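Local coordinates for amphoterin-induced protein 1 (Mus musculus, PDB 2XOT) that promotes growth and fasciculation of neurites from hippocampal neurons and may mediate homophilic and heterophilic contacts between cells, at residues 151-154 / 155-159; 179-182 / 183-187; 211-214 / 215-219; 241-244 / 245-248. One frame throughout, in Å; residues are numbered along the deposited sequence.

All four contacts are local turns or helix segments in the leucine-rich repeat region, and they follow one another along the chain from repeat 5 into the C-terminal cap of the repeats. Interaction 1 (repeat 5) packs on interaction 2 (repeat 6), their centres about 10 Å apart, with Ile-156 CD1 3.4 Å from Leu-186 CD2. Interaction 2 meets interaction 3 more lightly, centre to centre about 13 Å. Interactions 3 and 4, with centres about 15 Å apart, both belong to the cap and join where Phe-241 CE1 lies 3.5 Å from Phe-211 O. Interactions 1 and 4 do not touch: their centres are about 28 Å apart.

Interaction 1 (151-154 / 155-159); sequences FPVE and LIKDG
Phe-151 sets CG anti to its own nitrogen (chi1 -175°), while Ile-156 holds CG1 between its N and carbonyl carbon (chi1 59°); together these rotations bring the ring and the isoleucine tip into contact. Ile-156 CD1 comes in at the edge of the phenyl ring, in its plane, 3.8 Å from Phe-151 CZ, and the two side chains cross at about a right angle. Leu-155 CD1 makes a looser apolar touch, 4.0 Å from Pro-152 CB.

The backbone that allows this is tightly wound. Pro-152 is the centre of an inverse gamma turn, and its carbonyl oxygen then accepts Leu-155 N (3.1 Å between Pro-152 O and Leu-155 N), the donor standing well above the carbonyl plane. Val-153 O is gripped twice. Ile-156 N reaches it from above the carbonyl plane, whereas Lys-157 N, 2.9 Å from Val-153 O, approaches almost head-on, with a C=O...N angle of 170°. A water donates to both Glu-154 O and Lys-157 O, and the Glu-154 carboxylate turns back to a salt bridge with Arg-150.

Phe-151 and Ile-156 both also rest on Leu-183 and on Leu-194 of strand 194-195. These are the stacked apolar residues of a leucine-rich repeat solenoid, here in the loop that carries repeat 5 from strand 140-142 toward strand 167-169.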
loop_
_atom_site.group_PDB
_atom_site.type_symbol
_atom_site.label_atom_id
_atom_site.label_comp_id
_atom_site.label_asym_id
_atom_site.label_seq_id
_atom_site.Cartn_x
_atom_site.Cartn_y
_atom_site.Cartn_z
ATOM N N PHE B 151 -11.660 -11.849 -24.814
ATOM C CA PHE B 151 -10.539 -11.138 -24.217
ATOM C C PHE B 151 -10.719 -9.636 -24.428
ATOM O O PHE B 151 -10.823 -9.185 -25.561
ATOM C CB PHE B 151 -9.202 -11.576 -24.818
ATOM C CG PHE B 151 -8.022 -10.946 -24.152
ATOM C CD1 PHE B 151 -7.477 -11.500 -23.009
ATOM C CD2 PHE B 151 -7.445 -9.791 -24.669
ATOM C CE1 PHE B 151 -6.393 -10.922 -22.390
ATOM C CE2 PHE B 151 -6.356 -9.205 -24.039
ATOM C CZ PHE B 151 -5.841 -9.767 -22.899
ATOM N N PRO B 152 -10.758 -8.858 -23.336
ATOM C CA PRO B 152 -10.872 -7.385 -23.418
ATOM C C PRO B 152 -9.582 -6.670 -23.831
ATOM O O PRO B 152 -8.972 -5.969 -23.029
ATOM C CB PRO B 152 -11.289 -6.997 -22.003
ATOM C CG PRO B 152 -10.793 -8.091 -21.136
ATOM C CD PRO B 152 -10.760 -9.344 -21.947
ATOM N N VAL B 153 -9.193 -6.818 -25.093
ATOM C CA VAL B 153 -7.903 -6.328 -25.555
ATOM C C VAL B 153 -7.778 -4.807 -25.435
ATOM O O VAL B 153 -6.679 -4.281 -25.314
ATOM C CB VAL B 153 -7.616 -6.788 -27.004
ATOM C CG1 VAL B 153 -8.491 -6.011 -28.006
ATOM C CG2 VAL B 153 -6.111 -6.656 -27.322
ATOM N N GLU B 154 -8.909 -4.106 -25.408
ATOM C CA GLU B 154 -8.906 -2.647 -25.324
ATOM C C GLU B 154 -8.389 -2.125 -23.986
ATOM O O GLU B 154 -8.003 -0.960 -23.894
ATOM C CB GLU B 154 -10.309 -2.070 -25.574
ATOM C CG GLU B 154 -10.889 -2.362 -26.961
ATOM C CD GLU B 154 -11.369 -3.802 -27.124
ATOM O OE1 GLU B 154 -11.662 -4.472 -26.104
ATOM O OE2 GLU B 154 -11.424 -4.279 -28.262
ATOM N N LEU B 155 -8.388 -2.957 -22.947
ATOM C CA LEU B 155 -7.811 -2.544 -21.662
ATOM C C LEU B 155 -6.313 -2.250 -21.774
ATOM O O LEU B 155 -5.800 -1.363 -21.082
ATOM C CB LEU B 155 -8.051 -3.601 -20.577
ATOM C CG LEU B 155 -9.493 -3.698 -20.068
ATOM C CD1 LEU B 155 -9.674 -4.866 -19.093
ATOM C CD2 LEU B 155 -9.906 -2.367 -19.427
ATOM N N ILE B 156 -5.626 -2.998 -22.645
ATOM C CA ILE B 156 -4.167 -2.975 -22.698
ATOM C C ILE B 156 -3.537 -2.609 -24.048
ATOM O O ILE B 156 -2.339 -2.325 -24.097
ATOM C CB ILE B 156 -3.587 -4.312 -22.200
ATOM C CG1 ILE B 156 -4.098 -5.488 -23.045
ATOM C CG2 ILE B 156 -3.905 -4.477 -20.717
ATOM C CD1 ILE B 156 -3.489 -6.800 -22.693
ATOM N N LYS B 157 -4.325 -2.582 -25.121
ATOM C CA LYS B 157 -3.818 -2.249 -26.454
ATOM C C LYS B 157 -3.516 -0.755 -26.605
ATOM O O LYS B 157 -4.357 0.088 -26.322
ATOM C CB LYS B 157 -4.840 -2.677 -27.512
ATOM C CG LYS B 157 -4.350 -2.639 -28.949
ATOM C CD LYS B 157 -5.442 -3.197 -29.854
ATOM C CE LYS B 157 -5.016 -3.240 -31.313
ATOM N NZ LYS B 157 -5.967 -4.050 -32.131
ATOM N N ASP B 158 -2.306 -0.448 -27.064
ATOM C CA ASP B 158 -1.884 0.925 -27.344
ATOM C C ASP B 158 -2.952 1.633 -28.162
ATOM O O ASP B 158 -3.434 1.104 -29.163
ATOM C CB ASP B 158 -0.531 0.941 -28.084
ATOM N N GLY B 159 -3.357 2.810 -27.706
ATOM C CA GLY B 159 -4.415 3.560 -28.366
ATOM C C GLY B 159 -5.444 4.030 -27.365
ATOM O O GLY B 159 -5.737 5.222 -27.279
HETATM O O HOH W 1 -6.900 0.017 -26.243
#

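Interaction 2 (179-182 / 183-187); sequences PLTD and LQKLP
Lys-185 lies beside Thr-181, one helical turn earlier, both side chains pointing the same way. The aliphatic part of the lysine passes along the Thr-181 carbonyl, with Lys-185 CD 3.4 Å from Thr-181 O, and its end reaches the threonine methyl, Lys-185 NZ standing 3.6 Å from Thr-181 CG2. That methyl is offered because Thr-181 places CG2 anti to its nitrogen (chi1 of OG1 -53°). Elsewhere on the turn, Leu-183 CG approaches the proline ring at 4.3 Å from Pro-179 CG and lies closer still to the carbonyl, 3.3 Å from Pro-179 O. Leu-186 CD1 is modelled unusually near Asp-182 O, in an uncommon leucine conformation, so this contact is doubtful.

Behind these side chains stands a short helix with Pro-179 at its N-cap. Leu-183 N bonds to Pro-179 O in the carbonyl plane at 3.0 Å, and Gln-184 N bonds to Leu-180 O. Lys-185 N makes only a weak bond to Asp-182 O.

Farther out, Leu-180 and Leu-183 pack on Leu-210 of helix 205-216, Pro-179 packs on Val-153, and Lys-191 NZ donates to Gln-184 O.

Thr-181 O is buried beneath lysine methylenes with no polar partner in the model. The Asp-182 carboxylate has Lys-157 as a long, weak ion partner and Lys-185 NZ 5.0 Å from its OD1, so two nearby positive charges would probably stabilise its negative form.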
loop_
_atom_site.group_PDB
_atom_site.type_symbol
_atom_site.label_atom_id
_atom_site.label_comp_id
_atom_site.label_asym_id
_atom_site.label_seq_id
_atom_site.Cartn_x
_atom_site.Cartn_y
_atom_site.Cartn_z
ATOM N N PRO B 179 -6.090 -12.444 -28.910
ATOM C CA PRO B 179 -5.516 -11.606 -29.933
ATOM C C PRO B 179 -3.995 -11.658 -29.822
ATOM O O PRO B 179 -3.395 -10.767 -29.243
ATOM C CB PRO B 179 -6.043 -10.219 -29.573
ATOM C CG PRO B 179 -6.107 -10.224 -28.086
ATOM C CD PRO B 179 -6.455 -11.658 -27.708
ATOM N N LEU B 180 -3.408 -12.700 -30.389
ATOM C CA LEU B 180 -1.996 -13.012 -30.204
ATOM C C LEU B 180 -1.046 -11.972 -30.762
ATOM O O LEU B 180 -0.047 -11.678 -30.129
ATOM C CB LEU B 180 -1.673 -14.366 -30.820
ATOM C CG LEU B 180 -2.401 -15.579 -30.242
ATOM C CD1 LEU B 180 -2.078 -16.806 -31.087
ATOM C CD2 LEU B 180 -2.044 -15.812 -28.760
ATOM N N THR B 181 -1.335 -11.429 -31.943
ATOM C CA THR B 181 -0.495 -10.386 -32.535
ATOM C C THR B 181 -0.499 -9.118 -31.686
ATOM O O THR B 181 0.501 -8.395 -31.625
ATOM C CB THR B 181 -0.960 -10.016 -33.957
ATOM O OG1 THR B 181 -1.040 -11.202 -34.736
ATOM C CG2 THR B 181 0.040 -9.088 -34.625
ATOM N N ASP B 182 -1.635 -8.841 -31.047
ATOM C CA ASP B 182 -1.724 -7.690 -30.157
ATOM C C ASP B 182 -0.953 -7.934 -28.871
ATOM O O ASP B 182 -0.270 -7.040 -28.366
ATOM C CB ASP B 182 -3.189 -7.382 -29.805
ATOM C CG ASP B 182 -3.975 -6.821 -30.979
ATOM O OD1 ASP B 182 -3.377 -6.124 -31.828
ATOM O OD2 ASP B 182 -5.201 -7.053 -31.037
ATOM N N LEU B 183 -1.070 -9.141 -28.338
ATOM C CA LEU B 183 -0.386 -9.496 -27.103
ATOM C C LEU B 183 1.135 -9.490 -27.228
ATOM O O LEU B 183 1.805 -9.092 -26.279
ATOM C CB LEU B 183 -0.848 -10.873 -26.593
ATOM C CG LEU B 183 -2.315 -10.973 -26.162
ATOM C CD1 LEU B 183 -2.616 -12.371 -25.622
ATOM C CD2 LEU B 183 -2.642 -9.899 -25.142
ATOM N N GLN B 184 1.651 -9.934 -28.388
ATOM C CA GLN B 184 3.086 -9.948 -28.674
ATOM C C GLN B 184 3.707 -8.546 -28.655
ATOM O O GLN B 184 4.851 -8.375 -28.287
ATOM C CB GLN B 184 3.361 -10.601 -30.035
ATOM C CG GLN B 184 4.629 -11.501 -30.045
ATOM C CD GLN B 184 5.975 -10.758 -29.945
ATOM O OE1 GLN B 184 6.852 -11.135 -29.152
ATOM N NE2 GLN B 184 6.157 -9.731 -30.779
ATOM N N LYS B 185 2.937 -7.549 -29.056
ATOM C CA LYS B 185 3.397 -6.166 -29.107
ATOM C C LYS B 185 3.479 -5.484 -27.762
ATOM O O LYS B 185 4.098 -4.415 -27.644
ATOM C CB LYS B 185 2.461 -5.357 -30.007
ATOM C CG LYS B 185 2.681 -5.637 -31.452
ATOM C CD LYS B 185 1.499 -5.234 -32.323
ATOM C CE LYS B 185 1.835 -5.563 -33.782
ATOM N NZ LYS B 185 0.664 -5.537 -34.698
ATOM N N LEU B 186 2.870 -6.077 -26.739
ATOM C CA LEU B 186 2.819 -5.446 -25.422
ATOM C C LEU B 186 4.214 -5.412 -24.807
ATOM O O LEU B 186 5.024 -6.276 -25.077
ATOM C CB LEU B 186 1.880 -6.194 -24.465
ATOM C CG LEU B 186 0.361 -5.972 -24.441
ATOM C CD1 LEU B 186 -0.144 -5.416 -25.732
ATOM C CD2 LEU B 186 -0.371 -7.288 -24.066
ATOM N N PRO B 187 4.481 -4.412 -23.966
ATOM C CA PRO B 187 5.713 -4.423 -23.195
ATOM C C PRO B 187 5.675 -5.555 -22.164
ATOM O O PRO B 187 4.624 -5.860 -21.624
ATOM C CB PRO B 187 5.735 -3.049 -22.516
ATOM C CG PRO B 187 4.372 -2.538 -22.595
ATOM C CD PRO B 187 3.635 -3.249 -23.668
#

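Interaction 3 (211-214 / 215-219); sequences FSHW and QYRQL
Leu-219 CD1 lies over one face of the Trp-214 indole, offset toward the rim, 3.6 Å from Trp-214 CG and 28° off the normal of the five-membered ring, a CH-pi contact. One face of the His-213 imidazole likewise receives Arg-217 CG, 3.9 Å from the ring centroid. His-213 O lies at the edge of the Tyr-216 ring.

The indole contact belongs to a Schellman motif closing helix 205-216 in the C-terminal cap of the repeats. Gln-218 turns to positive phi, Gln-218 N bonds to Gln-215 O at 2.9 Å, and Leu-219 N reaches back to Trp-214 O at 3.1 Å, bringing the leucine over the tryptophan as such an end classically does.

Arg-217 bends at chi2 and chi3, lying alongside His-213 with the guanidinium plane 77° from the imidazole. Its charged end goes to the immunoglobulin domain, bonding to Asp-269 O and forming a salt bridge with Glu-327. With serine in place of His-213, the arginine methylenes would probably lose the flat surface beneath them, and Tyr-251, whose ring also meets the imidazole, would lose a neighbour.

Within the last turns, Tyr-216 N bonds to Ser-212 O at 3.0 Å. The same Ser-212 O also accepts from a water that donates, at 3.2 Å, to Gln-215 OE1.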
loop_
_atom_site.group_PDB
_atom_site.type_symbol
_atom_site.label_atom_id
_atom_site.label_comp_id
_atom_site.label_asym_id
_atom_site.label_seq_id
_atom_site.Cartn_x
_atom_site.Cartn_y
_atom_site.Cartn_z
ATOM N N PHE B 211 3.581 -18.112 -25.465
ATOM C CA PHE B 211 3.863 -18.535 -24.106
ATOM C C PHE B 211 5.302 -19.066 -23.962
ATOM O O PHE B 211 5.908 -18.961 -22.894
ATOM C CB PHE B 211 2.808 -19.553 -23.654
ATOM C CG PHE B 211 1.482 -18.917 -23.293
ATOM C CD1 PHE B 211 1.339 -18.221 -22.110
ATOM C CD2 PHE B 211 0.407 -18.959 -24.154
ATOM C CE1 PHE B 211 0.148 -17.584 -21.791
ATOM C CE2 PHE B 211 -0.797 -18.332 -23.813
ATOM C CZ PHE B 211 -0.920 -17.661 -22.640
ATOM N N SER B 212 5.838 -19.628 -25.043
ATOM C CA SER B 212 7.227 -20.090 -25.073
ATOM C C SER B 212 8.180 -18.910 -24.863
ATOM O O SER B 212 9.097 -18.979 -24.063
ATOM C CB SER B 212 7.517 -20.796 -26.403
ATOM O OG SER B 212 8.884 -21.169 -26.510
ATOM N N HIS B 213 7.932 -17.809 -25.556
ATOM C CA HIS B 213 8.678 -16.601 -25.318
ATOM C C HIS B 213 8.549 -16.126 -23.864
ATOM O O HIS B 213 9.555 -15.887 -23.196
ATOM C CB HIS B 213 8.241 -15.498 -26.291
ATOM C CG HIS B 213 8.914 -14.188 -26.037
ATOM N ND1 HIS B 213 10.283 -14.057 -26.048
ATOM C CD2 HIS B 213 8.418 -12.971 -25.716
ATOM C CE1 HIS B 213 10.604 -12.811 -25.756
ATOM N NE2 HIS B 213 9.489 -12.128 -25.556
ATOM N N TRP B 214 7.314 -16.029 -23.363
ATOM C CA TRP B 214 7.071 -15.561 -22.002
ATOM C C TRP B 214 7.776 -16.426 -20.971
ATOM O O TRP B 214 8.278 -15.924 -19.949
ATOM C CB TRP B 214 5.566 -15.532 -21.703
ATOM C CG TRP B 214 4.776 -14.532 -22.505
ATOM C CD1 TRP B 214 5.116 -13.948 -23.687
ATOM C CD2 TRP B 214 3.474 -14.050 -22.189
ATOM N NE1 TRP B 214 4.108 -13.111 -24.112
ATOM C CE2 TRP B 214 3.092 -13.160 -23.204
ATOM C CE3 TRP B 214 2.597 -14.278 -21.131
ATOM C CZ2 TRP B 214 1.872 -12.496 -23.195
ATOM C CZ3 TRP B 214 1.385 -13.626 -21.130
ATOM C CH2 TRP B 214 1.036 -12.749 -22.153
ATOM N N GLN B 215 7.827 -17.728 -21.240
ATOM C CA GLN B 215 8.547 -18.665 -20.381
ATOM C C GLN B 215 10.076 -18.445 -20.390
ATOM O O GLN B 215 10.725 -18.432 -19.342
ATOM C CB GLN B 215 8.237 -20.095 -20.812
ATOM C CG GLN B 215 8.755 -21.130 -19.845
ATOM C CD GLN B 215 8.602 -22.533 -20.359
ATOM O OE1 GLN B 215 8.975 -22.835 -21.485
ATOM N NE2 GLN B 215 8.034 -23.402 -19.532
ATOM N N TYR B 216 10.643 -18.281 -21.580
ATOM C CA TYR B 216 12.062 -17.967 -21.717
ATOM C C TYR B 216 12.405 -16.668 -20.951
ATOM O O TYR B 216 13.443 -16.567 -20.318
ATOM C CB TYR B 216 12.432 -17.849 -23.206
ATOM C CG TYR B 216 13.768 -17.170 -23.470
ATOM C CD1 TYR B 216 14.963 -17.867 -23.364
ATOM C CD2 TYR B 216 13.824 -15.831 -23.830
ATOM C CE1 TYR B 216 16.192 -17.242 -23.609
ATOM C CE2 TYR B 216 15.048 -15.191 -24.081
ATOM C CZ TYR B 216 16.223 -15.903 -23.962
ATOM O OH TYR B 216 17.426 -15.268 -24.211
ATOM N N ARG B 217 11.495 -15.699 -20.986
ATOM C CA ARG B 217 11.664 -14.432 -20.277
ATOM C C ARG B 217 11.408 -14.530 -18.774
ATOM O O ARG B 217 11.601 -13.549 -18.042
ATOM C CB ARG B 217 10.751 -13.372 -20.890
ATOM C CG ARG B 217 11.165 -12.922 -22.308
ATOM C CD ARG B 217 12.412 -12.040 -22.287
ATOM N NE ARG B 217 12.361 -11.126 -21.144
ATOM C CZ ARG B 217 11.914 -9.868 -21.162
ATOM N NH1 ARG B 217 11.521 -9.297 -22.287
ATOM N NH2 ARG B 217 11.917 -9.168 -20.034
ATOM N N GLN B 218 10.978 -15.706 -18.313
ATOM C CA GLN B 218 10.670 -15.942 -16.916
ATOM C C GLN B 218 9.654 -14.966 -16.349
ATOM O O GLN B 218 9.762 -14.538 -15.205
ATOM C CB GLN B 218 11.958 -15.981 -16.080
ATOM C CG GLN B 218 12.747 -17.252 -16.324
ATOM C CD GLN B 218 13.970 -17.344 -15.434
ATOM O OE1 GLN B 218 14.939 -16.619 -15.619
ATOM N NE2 GLN B 218 13.914 -18.225 -14.446
ATOM N N LEU B 219 8.637 -14.655 -17.152
ATOM C CA LEU B 219 7.532 -13.820 -16.714
ATOM C C LEU B 219 6.700 -14.591 -15.683
ATOM O O LEU B 219 6.435 -15.772 -15.863
ATOM C CB LEU B 219 6.655 -13.430 -17.906
ATOM C CG LEU B 219 7.335 -12.697 -19.064
ATOM C CD1 LEU B 219 6.301 -12.288 -20.100
ATOM C CD2 LEU B 219 8.171 -11.478 -18.608
HETATM O O HOH W 2 10.814 -21.133 -23.446
#

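Interaction 4 (241-244 / 245-248); sequences FSLD and FFNC
Leu-243 O is gripped by two amides of the turn that follows it. Cys-248 N is the sounder donor, 3.2 Å from Leu-243 O with an N-H...O angle of 155°; Phe-246 N adds a weak, bent bond to the same oxygen. Within this loop Asp-244 to Asn-247 form a type I beta turn, closed by Asn-247 N at 3.0 Å from Asp-244 O. Phe-245 N, inside the turn, makes a weak bond back to Ser-242 O.

The Phe-246 ring folds back over the preceding segment, its CG anti to the carbonyl carbon (chi1 -53°). Ser-242 O lies over the centre of one ring face, 4.1 Å above the plane. Leu-243 CD2 comes in obliquely and tightly, 3.3 Å from Phe-246 CD2, while Ser-242 OG stands 3.7 Å from Phe-246 CE2 and donates its hydrogen bond to Asn-239 O. Cys-248 SG touches the leucine at its base, 4.0 Å from Leu-243 CB. Asn-247, a known N-glycosylation site without sugar here, points away from this packing.

The turn lies at the surface of the C-terminal cap, in the loop that follows strand 238-239 and precedes strand 257-259 along the chain. Cys-248 is disulfide-bonded to Cys-205 at the start of helix 205-216, and Leu-243, Asp-244 and Cys-248 all rest on Tyr-208 of that helix.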
loop_
_atom_site.group_PDB
_atom_site.type_symbol
_atom_site.label_atom_id
_atom_site.label_comp_id
_atom_site.label_asym_id
_atom_site.label_seq_id
_atom_site.Cartn_x
_atom_site.Cartn_y
_atom_site.Cartn_z
ATOM N N PHE B 241 2.667 -25.970 -22.925
ATOM C CA PHE B 241 4.097 -26.276 -23.070
ATOM C C PHE B 241 4.399 -27.691 -23.578
ATOM O O PHE B 241 5.549 -28.033 -23.775
ATOM C CB PHE B 241 4.856 -25.933 -21.783
ATOM C CG PHE B 241 4.694 -24.511 -21.395
ATOM C CD1 PHE B 241 5.352 -23.519 -22.110
ATOM C CD2 PHE B 241 3.802 -24.144 -20.395
ATOM C CE1 PHE B 241 5.170 -22.187 -21.804
ATOM C CE2 PHE B 241 3.597 -22.803 -20.086
ATOM C CZ PHE B 241 4.288 -21.819 -20.790
ATOM N N SER B 242 3.371 -28.480 -23.859
ATOM C CA SER B 242 3.582 -29.744 -24.545
ATOM C C SER B 242 3.561 -29.570 -26.087
ATOM O O SER B 242 3.991 -30.462 -26.817
ATOM C CB SER B 242 2.552 -30.771 -24.059
ATOM O OG SER B 242 1.352 -30.651 -24.779
ATOM N N LEU B 243 3.116 -28.409 -26.582
ATOM C CA LEU B 243 2.968 -28.187 -28.040
ATOM C C LEU B 243 4.262 -28.262 -28.868
ATOM O O LEU B 243 4.192 -28.396 -30.088
ATOM C CB LEU B 243 2.255 -26.861 -28.347
ATOM C CG LEU B 243 0.754 -26.721 -28.035
ATOM C CD1 LEU B 243 0.115 -25.681 -28.916
ATOM C CD2 LEU B 243 0.027 -28.023 -28.175
ATOM N N ASP B 244 5.427 -28.193 -28.228
ATOM C CA ASP B 244 6.696 -28.393 -28.947
ATOM C C ASP B 244 6.787 -29.840 -29.408
ATOM O O ASP B 244 7.204 -30.131 -30.525
ATOM C CB ASP B 244 7.905 -28.036 -28.082
ATOM C CG ASP B 244 8.010 -28.892 -26.829
ATOM O OD1 ASP B 244 6.958 -29.278 -26.278
ATOM O OD2 ASP B 244 9.146 -29.176 -26.393
ATOM N N PHE B 245 6.347 -30.748 -28.550
ATOM C CA PHE B 245 6.262 -32.133 -28.927
ATOM C C PHE B 245 5.389 -32.308 -30.170
ATOM O O PHE B 245 5.698 -33.139 -31.020
ATOM C CB PHE B 245 5.724 -32.987 -27.768
ATOM C CG PHE B 245 5.962 -34.463 -27.951
ATOM C CD1 PHE B 245 7.259 -34.967 -28.007
ATOM C CD2 PHE B 245 4.901 -35.334 -28.107
ATOM C CE1 PHE B 245 7.487 -36.320 -28.179
ATOM C CE2 PHE B 245 5.123 -36.697 -28.297
ATOM C CZ PHE B 245 6.418 -37.184 -28.326
ATOM N N PHE B 246 4.330 -31.513 -30.303
ATOM C CA PHE B 246 3.424 -31.649 -31.443
ATOM C C PHE B 246 3.908 -30.887 -32.688
ATOM O O PHE B 246 3.120 -30.639 -33.606
ATOM C CB PHE B 246 2.017 -31.187 -31.070
ATOM C CG PHE B 246 1.444 -31.832 -29.835
ATOM C CD1 PHE B 246 1.868 -33.080 -29.386
ATOM C CD2 PHE B 246 0.423 -31.194 -29.140
ATOM C CE1 PHE B 246 1.293 -33.656 -28.244
ATOM C CE2 PHE B 246 -0.155 -31.764 -28.005
ATOM C CZ PHE B 246 0.279 -32.991 -27.556
ATOM N N ASN B 247 5.195 -30.519 -32.695
ATOM C CA ASN B 247 5.926 -30.002 -33.866
ATOM C C ASN B 247 5.774 -28.509 -34.097
ATOM O O ASN B 247 6.120 -27.999 -35.168
ATOM C CB ASN B 247 5.630 -30.807 -35.157
ATOM C CG ASN B 247 6.243 -32.197 -35.130
ATOM O OD1 ASN B 247 7.431 -32.349 -34.830
ATOM N ND2 ASN B 247 5.447 -33.217 -35.449
ATOM N N CYS B 248 5.291 -27.796 -33.086
ATOM C CA CYS B 248 5.270 -26.347 -33.144
ATOM C C CYS B 248 6.683 -25.776 -33.003
ATOM O O CYS B 248 7.455 -26.200 -32.146
ATOM C CB CYS B 248 4.349 -25.782 -32.071
ATOM S SG CYS B 248 2.589 -26.217 -32.330
#